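Local atomic coordinates of Sb(V)-As(V) reductase (Leishmania major, PDB entry 2J6P), a protein that probably reduces arsenate and antimonate and has a rhodanese-like fold related to that of the CDC25 phosphatases. Residues E10-V13 and E14-N18. Numbering follows the deposited sequence.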
ATOM      1  N   GLU A  10     -11.921   3.605  22.775  1.00 26.33           N
ATOM      2  CA  GLU A  10     -12.428   3.737  24.179  1.00 28.46           C
ATOM      3  C   GLU A  10     -13.379   2.637  24.451  1.00 28.08           C
ATOM      4  O   GLU A  10     -13.404   2.132  25.567  1.00 28.18           O
ATOM      5  CB  GLU A  10     -13.212   5.090  24.402  1.00 28.21           C
ATOM      6  CG  GLU A  10     -12.471   6.351  24.063  1.00 37.62           C
ATOM      7  CD  GLU A  10     -12.520   6.703  22.494  1.00 40.92           C
ATOM      8  OE1 GLU A  10     -12.130   5.921  21.630  1.00 36.73           O
ATOM      9  OE2 GLU A  10     -13.060   7.742  22.136  1.00 47.46           O
ATOM     10  N   GLU A  11     -14.245   2.343  23.457  1.00 26.69           N
ATOM     11  CA  GLU A  11     -15.239   1.321  23.530  1.00 28.82           C
ATOM     12  C   GLU A  11     -14.643  -0.073  23.668  1.00 29.03           C
ATOM     13  O   GLU A  11     -15.196  -0.887  24.385  1.00 28.46           O
ATOM     14  CB  GLU A  11     -16.130   1.384  22.311  1.00 29.11           C
ATOM     15  CG  GLU A  11     -16.938   2.751  22.175  1.00 30.63           C
ATOM     16  CD  GLU A  11     -17.819   2.742  20.930  1.00 35.25           C
ATOM     17  OE1 GLU A  11     -17.384   2.300  19.805  1.00 27.63           O
ATOM     18  OE2 GLU A  11     -19.000   3.154  21.041  1.00 44.34           O
ATOM     19  N   LEU A  12     -13.520  -0.361  22.981  1.00 26.54           N
ATOM     20  CA  LEU A  12     -12.816  -1.595  23.181  1.00 25.73           C
ATOM     21  C   LEU A  12     -12.186  -1.685  24.610  1.00 27.48           C
ATOM     22  O   LEU A  12     -12.203  -2.713  25.224  1.00 27.22           O
ATOM     23  CB  LEU A  12     -11.647  -1.746  22.145  1.00 26.01           C
ATOM     24  CG  LEU A  12     -10.807  -3.058  22.274  1.00 26.35           C
ATOM     25  CD1 LEU A  12     -11.666  -4.344  22.170  1.00 19.57           C
ATOM     26  CD2 LEU A  12      -9.661  -3.079  21.160  1.00 23.83           C
ATOM     27  N   VAL A  13     -11.614  -0.628  25.117  1.00 25.82           N
ATOM     28  CA  VAL A  13     -11.092  -0.713  26.467  1.00 29.42           C
ATOM     29  C   VAL A  13     -12.222  -1.056  27.525  1.00 31.08           C
ATOM     30  O   VAL A  13     -11.989  -1.863  28.474  1.00 33.39           O
ATOM     31  CB  VAL A  13     -10.400   0.660  26.796  1.00 28.97           C
ATOM     32  CG1 VAL A  13     -10.116   0.819  28.330  1.00 28.37           C
ATOM     33  CG2 VAL A  13      -9.103   0.823  25.914  1.00 28.66           C
ATOM     34  N   GLU A  14     -13.387  -0.432  27.407  1.00 32.06           N
ATOM     35  CA  GLU A  14     -14.516  -0.769  28.264  1.00 37.33           C
ATOM     36  C   GLU A  14     -14.739  -2.286  28.258  1.00 36.42           C
ATOM     37  O   GLU A  14     -14.998  -2.853  29.279  1.00 34.88           O
ATOM     38  CB  GLU A  14     -15.796  -0.101  27.766  1.00 36.24           C
ATOM     39  CG  GLU A  14     -15.971   1.467  28.051  1.00 48.16           C
ATOM     40  CD  GLU A  14     -17.257   2.118  27.267  1.00 49.54           C
ATOM     41  OE1 GLU A  14     -18.325   1.357  27.223  1.00 58.79           O
ATOM     42  OE2 GLU A  14     -17.149   3.305  26.667  1.00 54.44           O
ATOM     43  N   LEU A  15     -14.631  -2.951  27.094  1.00 37.04           N
ATOM     44  CA  LEU A  15     -14.927  -4.365  27.003  1.00 38.02           C
ATOM     45  C   LEU A  15     -13.845  -5.164  27.645  1.00 36.72           C
ATOM     46  O   LEU A  15     -14.068  -6.223  28.187  1.00 36.30           O
ATOM     47  CB  LEU A  15     -14.998  -4.820  25.518  1.00 39.49           C
ATOM     48  CG  LEU A  15     -16.106  -4.442  24.547  1.00 42.35           C
ATOM     49  CD1 LEU A  15     -15.808  -5.101  23.170  1.00 40.54           C
ATOM     50  CD2 LEU A  15     -17.564  -4.831  24.993  1.00 42.37           C
ATOM     51  N   LEU A  16     -12.631  -4.697  27.502  1.00 36.11           N
ATOM     52  CA  LEU A  16     -11.497  -5.444  27.945  1.00 35.60           C
ATOM     53  C   LEU A  16     -11.464  -5.384  29.462  1.00 36.59           C
ATOM     54  O   LEU A  16     -10.925  -6.245  30.059  1.00 35.02           O
ATOM     55  CB  LEU A  16     -10.173  -4.851  27.361  1.00 34.98           C
ATOM     56  CG  LEU A  16      -9.992  -5.109  25.838  1.00 34.76           C
ATOM     57  CD1 LEU A  16      -8.624  -4.654  25.422  1.00 26.26           C
ATOM     58  CD2 LEU A  16     -10.307  -6.574  25.359  1.00 30.14           C
ATOM     59  N   ASP A  17     -12.076  -4.356  30.048  1.00 38.10           N
ATOM     60  CA  ASP A  17     -11.853  -3.976  31.463  1.00 39.48           C
ATOM     61  C   ASP A  17     -12.922  -4.615  32.314  1.00 42.22           C
ATOM     62  O   ASP A  17     -12.873  -4.648  33.515  1.00 44.42           O
ATOM     63  CB  ASP A  17     -11.967  -2.477  31.606  1.00 37.31           C
ATOM     64  CG  ASP A  17     -10.639  -1.773  31.398  1.00 36.35           C
ATOM     65  OD1 ASP A  17      -9.589  -2.429  31.188  1.00 35.45           O
ATOM     66  OD2 ASP A  17     -10.612  -0.545  31.498  1.00 38.31           O
ATOM     67  N   ASN A  18     -13.904  -5.131  31.653  1.00 43.38           N
ATOM     68  CA  ASN A  18     -14.972  -5.752  32.311  1.00 44.80           C
ATOM     69  C   ASN A  18     -14.829  -7.255  32.127  1.00 44.45           C
ATOM     70  O   ASN A  18     -14.947  -7.732  31.032  1.00 43.12           O
ATOM     71  CB  ASN A  18     -16.240  -5.217  31.677  1.00 44.75           C
ATOM     72  CG  ASN A  18     -17.483  -5.854  32.238  1.00 49.66           C
ATOM     73  OD1 ASN A  18     -17.568  -7.099  32.419  1.00 49.34           O
ATOM     74  ND2 ASN A  18     -18.475  -5.010  32.491  1.00 49.71           N
TER
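Leu-12 and Leu-16, one turn apart on helix 9-17, form the tight apolar side of this local contact. Leu-12 turns CG anti to its own N (chi1 180°) and so beside its carbonyl carbon; from there CD1 swings outward on the face shared with Leu-16, 4.1 Å from CG of Leu-16, the two side chains crossing at a slant. Its other neighbour there is Leu-15, whose CD1 stands 4.3 Å from CD1 of Leu-12. Leu-16 also lays its CG against the carbonyl oxygen O of Leu-12 at 3.3 Å, while its N donates to that same oxygen (3.1 Å) almost in line with the C=O bond. Next to this leucine cluster, Val-13 and Asp-17 run side by side, with CG1 of the buried valine 3.5 Å from OD2 of the aspartate. Val-13 also packs on Phe-113 and Tyr-117 of helix 109-117, and Leu-16 on Leu-22. OD1 of Asp-17 makes a salt bridge to Arg-121.

The opposite character belongs to Glu-14, exposed and extended beyond CG. Its N bonds to O of Glu-10 (3.2 Å, N-H...O angle 165°). The like-charged carboxylates of Glu-11 and Glu-14 stand apart, OE2 to OE2 5.9 Å; OE1 of Glu-11 accepts from the backbone N of Lys-8. The arrangement is that of an amphipathic alpha-helix with i to i+4 leucine packing, here following the first strand, 5-7, of a rhodanese-like domain.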